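Local coordinates for protein Non-reducing end alpha-L-arabinofuranosidase BoGH43B (Bacteroides ovatus, PDB 5JOZ) that removes terminal non-reducing alpha-L-arabinofuranosyl residues from the side branches of xyloglucan, turning S units into X units during polysaccharide degradation, at residues Y124-I129 with S174-H179; A372-N377 with A496-F501. All blocks are in the same frame, centred on the assembly; numbering follows the deposited sequence.

Contact 1: residues Y124-I129 with S174-H179; sequences YVDPSI and SPEGPH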
ATOM      1  N   TYR A 124       1.452  16.856 -11.213  1.00 41.86           N
ATOM      2  CA  TYR A 124       1.649  17.223  -9.811  1.00 39.21           C
ATOM      3  C   TYR A 124       1.445  16.009  -8.897  1.00 38.44           C
ATOM      4  O   TYR A 124       0.549  15.188  -9.115  1.00 39.62           O
ATOM      5  CB  TYR A 124       0.735  18.382  -9.406  1.00 40.95           C
ATOM      6  CG  TYR A 124       1.021  19.685 -10.149  1.00 42.58           C
ATOM      7  CD1 TYR A 124       2.306  20.237 -10.170  1.00 40.18           C
ATOM      8  CD2 TYR A 124       0.007  20.375 -10.812  1.00 42.58           C
ATOM      9  CE1 TYR A 124       2.571  21.422 -10.845  1.00 41.74           C
ATOM     10  CE2 TYR A 124       0.265  21.568 -11.489  1.00 42.62           C
ATOM     11  CZ  TYR A 124       1.543  22.087 -11.499  1.00 39.86           C
ATOM     12  OH  TYR A 124       1.799  23.266 -12.160  1.00 44.88           O
ATOM     13  N   VAL A 125       2.319  15.875  -7.908  1.00 38.12           N
ATOM     14  CA  VAL A 125       2.197  14.833  -6.894  1.00 35.46           C
ATOM     15  C   VAL A 125       1.136  15.266  -5.886  1.00 34.68           C
ATOM     16  O   VAL A 125       0.894  16.465  -5.714  1.00 38.65           O
ATOM     17  CB  VAL A 125       3.571  14.551  -6.218  1.00 41.69           C
ATOM     18  CG1 VAL A 125       3.962  15.638  -5.211  1.00 43.51           C
ATOM     19  CG2 VAL A 125       3.588  13.169  -5.574  1.00 45.84           C
ATOM     20  N   ASP A 126       0.496  14.296  -5.243  1.00 30.01           N
ATOM     21  CA  ASP A 126      -0.447  14.550  -4.158  1.00 31.59           C
ATOM     22  C   ASP A 126      -1.598  15.491  -4.527  1.00 33.02           C
ATOM     23  O   ASP A 126      -1.896  16.432  -3.795  1.00 30.44           O
ATOM     24  CB  ASP A 126       0.313  15.085  -2.929  1.00 40.31           C
ATOM     25  CG  ASP A 126       1.352  14.106  -2.407  1.00 39.88           C
ATOM     26  OD1 ASP A 126       1.385  12.955  -2.887  1.00 41.75           O
ATOM     27  OD2 ASP A 126       2.125  14.491  -1.500  1.00 41.02           O
ATOM     28  N   PRO A 127      -2.260  15.236  -5.664  1.00 36.07           N
ATOM     29  CA  PRO A 127      -3.424  16.055  -5.976  1.00 35.14           C
ATOM     30  C   PRO A 127      -4.532  15.762  -4.984  1.00 32.06           C
ATOM     31  O   PRO A 127      -4.759  14.605  -4.657  1.00 27.37           O
ATOM     32  CB  PRO A 127      -3.825  15.568  -7.373  1.00 36.74           C
ATOM     33  CG  PRO A 127      -3.365  14.143  -7.407  1.00 36.08           C
ATOM     34  CD  PRO A 127      -2.081  14.140  -6.631  1.00 30.58           C
ATOM     35  N   SER A 128      -5.205  16.796  -4.497  1.00 31.04           N
ATOM     36  CA  SER A 128      -6.336  16.605  -3.603  1.00 29.47           C
ATOM     37  C   SER A 128      -7.545  17.314  -4.142  1.00 29.51           C
ATOM     38  O   SER A 128      -7.408  18.314  -4.834  1.00 31.78           O
ATOM     39  CB  SER A 128      -6.011  17.129  -2.213  1.00 28.64           C
ATOM     40  OG  SER A 128      -7.042  16.787  -1.306  1.00 29.91           O
ATOM     41  N   ILE A 129      -8.727  16.794  -3.812  1.00 30.72           N
ATOM     42  CA  ILE A 129      -9.983  17.440  -4.189  1.00 32.51           C
ATOM     43  C   ILE A 129     -10.853  17.643  -2.966  1.00 29.13           C
ATOM     44  O   ILE A 129     -10.716  16.928  -1.984  1.00 27.16           O
ATOM     45  CB  ILE A 129     -10.771  16.666  -5.282  1.00 38.04           C
ATOM     46  CG1 ILE A 129     -10.872  15.167  -4.971  1.00 41.41           C
ATOM     47  CG2 ILE A 129     -10.120  16.847  -6.653  1.00 43.30           C
ATOM     48  CD1 ILE A 129     -11.870  14.430  -5.843  1.00 42.88           C
ATOM     49  N   SER A 174      10.119  19.400   1.413  1.00 47.00           N
ATOM     50  CA  SER A 174       9.172  18.734   0.514  1.00 52.29           C
ATOM     51  C   SER A 174       7.707  18.892   0.925  1.00 52.81           C
ATOM     52  O   SER A 174       7.074  17.927   1.369  1.00 47.65           O
ATOM     53  CB  SER A 174       9.531  17.247   0.391  1.00 56.37           C
ATOM     54  OG  SER A 174      10.873  17.091  -0.025  1.00 60.53           O
ATOM     55  N   PRO A 175       7.169  20.120   0.804  1.00 54.74           N
ATOM     56  CA  PRO A 175       5.757  20.315   1.108  1.00 47.91           C
ATOM     57  C   PRO A 175       4.911  19.371   0.264  1.00 42.20           C
ATOM     58  O   PRO A 175       4.943  19.427  -0.966  1.00 46.11           O
ATOM     59  CB  PRO A 175       5.519  21.784   0.750  1.00 53.77           C
ATOM     60  CG  PRO A 175       6.850  22.423   0.929  1.00 54.70           C
ATOM     61  CD  PRO A 175       7.832  21.393   0.462  1.00 57.51           C
ATOM     62  N   GLU A 176       4.217  18.477   0.949  1.00 39.06           N
ATOM     63  CA  GLU A 176       3.487  17.388   0.328  1.00 39.28           C
ATOM     64  C   GLU A 176       2.085  17.324   0.920  1.00 33.95           C
ATOM     65  O   GLU A 176       1.756  18.035   1.862  1.00 28.56           O
ATOM     66  CB  GLU A 176       4.221  16.056   0.578  1.00 44.31           C
ATOM     67  CG  GLU A 176       5.326  15.717  -0.417  1.00 55.49           C
ATOM     68  CD  GLU A 176       5.508  14.218  -0.603  1.00 65.95           C
ATOM     69  OE1 GLU A 176       6.366  13.623   0.086  1.00 70.57           O
ATOM     70  OE2 GLU A 176       4.774  13.629  -1.429  1.00 55.71           O
ATOM     71  N   GLY A 177       1.266  16.476   0.316  1.00 30.02           N
ATOM     72  CA  GLY A 177      -0.012  16.053   0.863  1.00 33.31           C
ATOM     73  C   GLY A 177      -1.019  17.091   1.316  1.00 32.64           C
ATOM     74  O   GLY A 177      -1.645  16.897   2.365  1.00 32.63           O
ATOM     75  N   PRO A 178      -1.214  18.175   0.527  1.00 30.70           N
ATOM     76  CA  PRO A 178      -2.142  19.213   0.970  1.00 29.62           C
ATOM     77  C   PRO A 178      -3.592  18.801   0.796  1.00 29.23           C
ATOM     78  O   PRO A 178      -3.951  18.249  -0.245  1.00 28.81           O
ATOM     79  CB  PRO A 178      -1.813  20.386   0.050  1.00 33.34           C
ATOM     80  CG  PRO A 178      -1.385  19.733  -1.213  1.00 32.95           C
ATOM     81  CD  PRO A 178      -0.602  18.531  -0.769  1.00 32.46           C
ATOM     82  N   HIS A 179      -4.409  19.049   1.816  1.00 26.25           N
ATOM     83  CA  HIS A 179      -5.857  18.892   1.711  1.00 28.33           C
ATOM     84  C   HIS A 179      -6.522  20.210   2.042  1.00 28.40           C
ATOM     85  O   HIS A 179      -6.006  20.984   2.845  1.00 24.01           O
ATOM     86  CB  HIS A 179      -6.380  17.806   2.648  1.00 27.20           C
ATOM     87  CG  HIS A 179      -5.834  16.455   2.340  1.00 32.29           C
ATOM     88  ND1 HIS A 179      -5.995  15.847   1.113  1.00 27.92           N
ATOM     89  CD2 HIS A 179      -5.096  15.607   3.090  1.00 29.05           C
ATOM     90  CE1 HIS A 179      -5.398  14.668   1.134  1.00 30.01           C
ATOM     91  NE2 HIS A 179      -4.843  14.500   2.320  1.00 26.81           N
TER
HETATM   92  O   HOH W   1      -2.602  15.913  -1.180  1.00 24.61           O

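Contact 2: residues A372-N377 with A496-F501; sequences ASAKVN and ADFDWF. With CA (calcium ion), chain C.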
ATOM      1  N   ALA A 372       3.764 -18.127   6.761  1.00 29.26           N
ATOM      2  CA  ALA A 372       3.173 -18.185   5.435  1.00 29.04           C
ATOM      3  C   ALA A 372       3.637 -19.482   4.829  1.00 28.63           C
ATOM      4  O   ALA A 372       4.833 -19.758   4.843  1.00 31.66           O
ATOM      5  CB  ALA A 372       3.663 -17.024   4.598  1.00 29.50           C
ATOM      6  N   SER A 373       2.713 -20.281   4.307  1.00 26.82           N
ATOM      7  CA  SER A 373       3.094 -21.521   3.637  1.00 27.11           C
ATOM      8  C   SER A 373       2.135 -21.867   2.516  1.00 25.87           C
ATOM      9  O   SER A 373       0.997 -21.423   2.507  1.00 24.95           O
ATOM     10  CB  SER A 373       3.167 -22.677   4.632  1.00 25.89           C
ATOM     11  OG  SER A 373       1.927 -22.860   5.293  1.00 28.04           O
ATOM     12  N   ALA A 374       2.618 -22.689   1.594  1.00 24.98           N
ATOM     13  CA  ALA A 374       1.871 -23.058   0.410  1.00 26.39           C
ATOM     14  C   ALA A 374       2.243 -24.461  -0.019  1.00 27.07           C
ATOM     15  O   ALA A 374       3.422 -24.792  -0.095  1.00 29.53           O
ATOM     16  CB  ALA A 374       2.169 -22.076  -0.718  1.00 25.49           C
ATOM     17  N   LYS A 375       1.232 -25.264  -0.318  1.00 26.33           N
ATOM     18  CA  LYS A 375       1.426 -26.575  -0.918  1.00 29.93           C
ATOM     19  C   LYS A 375       1.439 -26.372  -2.435  1.00 28.09           C
ATOM     20  O   LYS A 375       0.481 -25.831  -2.997  1.00 26.98           O
ATOM     21  CB  LYS A 375       0.284 -27.505  -0.503  1.00 30.31           C
ATOM     22  CG  LYS A 375       0.424 -28.979  -0.869  1.00 36.31           C
ATOM     23  CD  LYS A 375      -0.958 -29.610  -1.037  1.00 43.09           C
ATOM     24  CE  LYS A 375      -0.991 -31.092  -0.720  1.00 54.46           C
ATOM     25  NZ  LYS A 375      -2.350 -31.653  -0.992  1.00 54.88           N
ATOM     26  N   VAL A 376       2.514 -26.820  -3.084  1.00 25.14           N
ATOM     27  CA  VAL A 376       2.725 -26.601  -4.506  1.00 27.26           C
ATOM     28  C   VAL A 376       3.151 -27.891  -5.218  1.00 27.80           C
ATOM     29  O   VAL A 376       3.925 -28.701  -4.685  1.00 26.05           O
ATOM     30  CB  VAL A 376       3.745 -25.459  -4.749  1.00 29.28           C
ATOM     31  CG1 VAL A 376       5.093 -25.768  -4.119  1.00 32.84           C
ATOM     32  CG2 VAL A 376       3.898 -25.146  -6.239  1.00 28.93           C
ATOM     33  N   ASN A 377       2.609 -28.072  -6.413  1.00 24.73           N
ATOM     34  CA  ASN A 377       3.005 -29.128  -7.323  1.00 27.14           C
ATOM     35  C   ASN A 377       3.792 -28.461  -8.451  1.00 25.13           C
ATOM     36  O   ASN A 377       3.236 -27.646  -9.196  1.00 26.00           O
ATOM     37  CB  ASN A 377       1.763 -29.860  -7.870  1.00 29.22           C
ATOM     38  CG  ASN A 377       2.115 -31.118  -8.672  1.00 31.70           C
ATOM     39  OD1 ASN A 377       3.112 -31.783  -8.414  1.00 33.68           O
ATOM     40  ND2 ASN A 377       1.290 -31.438  -9.651  1.00 32.82           N
ATOM     41  N   ALA A 496       3.013 -24.447 -12.295  1.00 28.82           N
ATOM     42  CA  ALA A 496       3.149 -24.643 -10.857  1.00 29.63           C
ATOM     43  C   ALA A 496       1.758 -24.489 -10.240  1.00 28.93           C
ATOM     44  O   ALA A 496       1.158 -23.429 -10.352  1.00 31.86           O
ATOM     45  CB  ALA A 496       4.111 -23.630 -10.276  1.00 27.73           C
ATOM     46  N   ASP A 497       1.252 -25.551  -9.621  1.00 24.14           N
ATOM     47  CA  ASP A 497      -0.099 -25.582  -9.072  1.00 26.67           C
ATOM     48  C   ASP A 497      -0.048 -25.452  -7.560  1.00 27.86           C
ATOM     49  O   ASP A 497       0.527 -26.295  -6.876  1.00 28.11           O
ATOM     50  CB  ASP A 497      -0.793 -26.894  -9.440  1.00 28.90           C
ATOM     51  CG  ASP A 497      -1.120 -26.995 -10.931  1.00 30.99           C
ATOM     52  OD1 ASP A 497      -1.056 -25.985 -11.665  1.00 37.49           O
ATOM     53  OD2 ASP A 497      -1.471 -28.095 -11.382  1.00 35.05           O
ATOM     54  N   PHE A 498      -0.647 -24.382  -7.050  1.00 28.77           N
ATOM     55  CA  PHE A 498      -0.708 -24.117  -5.618  1.00 27.01           C
ATOM     56  C   PHE A 498      -2.078 -24.526  -5.120  1.00 26.59           C
ATOM     57  O   PHE A 498      -3.070 -23.881  -5.442  1.00 29.29           O
ATOM     58  CB  PHE A 498      -0.458 -22.634  -5.343  1.00 25.33           C
ATOM     59  CG  PHE A 498       0.931 -22.193  -5.692  1.00 24.31           C
ATOM     60  CD1 PHE A 498       1.268 -21.904  -7.000  1.00 24.61           C
ATOM     61  CD2 PHE A 498       1.908 -22.111  -4.722  1.00 23.98           C
ATOM     62  CE1 PHE A 498       2.552 -21.513  -7.327  1.00 30.73           C
ATOM     63  CE2 PHE A 498       3.200 -21.715  -5.041  1.00 24.58           C
ATOM     64  CZ  PHE A 498       3.522 -21.410  -6.339  1.00 26.92           C
ATOM     65  N   ASP A 499      -2.122 -25.602  -4.348  1.00 28.58           N
ATOM     66  CA  ASP A 499      -3.367 -26.139  -3.813  1.00 30.80           C
ATOM     67  C   ASP A 499      -3.936 -25.198  -2.744  1.00 30.59           C
ATOM     68  O   ASP A 499      -5.141 -24.952  -2.698  1.00 28.34           O
ATOM     69  CB  ASP A 499      -3.116 -27.531  -3.215  1.00 33.53           C
ATOM     70  CG  ASP A 499      -4.392 -28.311  -2.961  1.00 35.35           C
ATOM     71  OD1 ASP A 499      -5.499 -27.824  -3.284  1.00 40.05           O
ATOM     72  OD2 ASP A 499      -4.280 -29.434  -2.430  1.00 37.94           O
ATOM     73  N   TRP A 500      -3.074 -24.683  -1.882  1.00 30.81           N
ATOM     74  CA  TRP A 500      -3.500 -23.704  -0.896  1.00 27.99           C
ATOM     75  C   TRP A 500      -2.355 -22.811  -0.462  1.00 25.53           C
ATOM     76  O   TRP A 500      -1.207 -23.059  -0.822  1.00 29.58           O
ATOM     77  CB  TRP A 500      -4.159 -24.391   0.306  1.00 28.64           C
ATOM     78  CG  TRP A 500      -3.418 -25.571   0.895  1.00 27.61           C
ATOM     79  CD1 TRP A 500      -3.717 -26.891   0.715  1.00 26.71           C
ATOM     80  CD2 TRP A 500      -2.293 -25.533   1.777  1.00 25.06           C
ATOM     81  NE1 TRP A 500      -2.846 -27.676   1.419  1.00 26.71           N
ATOM     82  CE2 TRP A 500      -1.967 -26.870   2.092  1.00 27.19           C
ATOM     83  CE3 TRP A 500      -1.541 -24.500   2.351  1.00 25.92           C
ATOM     84  CZ2 TRP A 500      -0.905 -27.205   2.946  1.00 27.05           C
ATOM     85  CZ3 TRP A 500      -0.477 -24.831   3.192  1.00 26.90           C
ATOM     86  CH2 TRP A 500      -0.163 -26.175   3.470  1.00 25.46           C
ATOM     87  N   PHE A 501      -2.702 -21.761   0.282  1.00 23.14           N
ATOM     88  CA  PHE A 501      -1.762 -20.766   0.797  1.00 22.98           C
ATOM     89  C   PHE A 501      -2.281 -20.294   2.155  1.00 22.77           C
ATOM     90  O   PHE A 501      -3.371 -19.717   2.226  1.00 20.46           O
ATOM     91  CB  PHE A 501      -1.663 -19.579  -0.171  1.00 21.53           C
ATOM     92  CG  PHE A 501      -0.538 -18.622   0.134  1.00 22.41           C
ATOM     93  CD1 PHE A 501      -0.629 -17.712   1.193  1.00 22.19           C
ATOM     94  CD2 PHE A 501       0.608 -18.603  -0.660  1.00 21.64           C
ATOM     95  CE1 PHE A 501       0.404 -16.828   1.460  1.00 21.61           C
ATOM     96  CE2 PHE A 501       1.644 -17.720  -0.395  1.00 20.81           C
ATOM     97  CZ  PHE A 501       1.547 -16.833   0.665  1.00 21.15           C
TER
HETATM   98 CA    CA C 601      -7.183 -26.137  -2.913  1.00 32.53          CA
HETATM   99  O   HOH W   2      -7.066 -26.584  -0.558  1.00 37.56           O
HETATM  100  O   HOH W   3      -9.402 -27.109  -2.979  1.00 34.11           O

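Contact 1: residues Y124-I129 with S174-H179
Asp126 meets Glu176 and Gly177 where the innermost strands of two neighbouring blades, 128-132 and 176-183, run side by side in the five-bladed beta-propeller of family 43. Its side chain can be followed outward. CB lies 3.7 Å from Gly177 N and faces the ring of Pro178 at CD. CG, anti to the carbonyl carbon (chi1 -60°), carries the carboxylate over toward the other strand. OD1 comes no closer than 3.8 Å to Glu176 OE2, whereas OD2 does the work: it accepts from Gly177 N at 2.8 Å, on its anti side and 25° out of the carboxylate plane, and stands 2.8 Å from Glu176 OE2, the two carboxylate planes being nearly parallel, 9° apart. Beyond it, a water donates to both Asp126 O and Pro178 O, and Ser128 OG meets His179 ND1 in the plane of the imidazole at 2.8 Å. Glu176 is the inferred proton donor and Asp126 the residue thought to tune its pKa and orient it, with Asp16, the probable proton acceptor, close by. The backbone N-H that fixes OD2 beside the Glu176 carboxylate is consistent with that positioning role.

Contact 2: residues A372-N377 with A496-F501
Lys375 and Trp500 cross at about a right angle, the aliphatic root of the lysine lying over the indole. Its CB sits over one face, toward the rim, 3.8 Å from the centroid of the five-membered ring, a CH-pi contact, and CD runs on past NE1. With CG anti to the backbone N (chi1 -171°) and an extended chain beyond, the lysine travels alongside Asp499, pointing the same way, until NZ reaches the anti lone pair of Asp499 OD2 at 3.3 Å in a long salt bridge. The other oxygen, OD1, and the backbone O of Asp499 each bind calcium at 2.4 Å, in a shell completed by two waters, Asp313 and Gly341; one carboxylate thus serves metal and ammonium through different oxygens. Ser373 OG approaches the indole at its edge, in plane. Were Trp500 replaced by an alanine, the methylenes of Lys375 would probably lose the ring face they lie over, and Arg311 its cation-pi partner. These residues belong to antiparallel strands of the C-terminal concanavalin A-like beta-sandwich. Pairing is regular at the Asn377 and Asp497 end, where N-H and C=O groups exchange two nearly straight bonds. Further along, a beta bulge at Asp499 and Trp500 sets two residues against Lys375: Asp499 N donates to Lys375 O, while the bond from Lys375 N to Trp500 O is weak. On the opposite face of the sheet, Val376 and Phe498 lie side by side. Here the valine puts CG2 squarely over the centre of the phenyl ring, 3.7 Å from its centroid and 13° off the normal. Ala374 CB touches the edge of that ring and packs 3.8 Å from Phe501 CD2; Phe498 and Phe501 both also touch Met483 of the facing strand 480-486.

Contacts 1 and 2 are both largely buried and built of strands, yet they occupy different domains, on opposite sides of the chain's centre with nearest atoms about 30 Å apart. In contact 1 the strands run nearly in the same direction and belong to adjacent blades, so side chains, a water and one backbone N-H bridge the gap, and carboxylates gather at the catalytic site. Contact 2 joins neighbouring antiparallel strands of one sheet: backbone bonds carry the pairing, one face is apolar and the other bears charge, cation-pi and metal chemistry. Acids are prominent in both, but they face each other in the propeller, whereas in the sandwich calcium and basic side chains probably offset them.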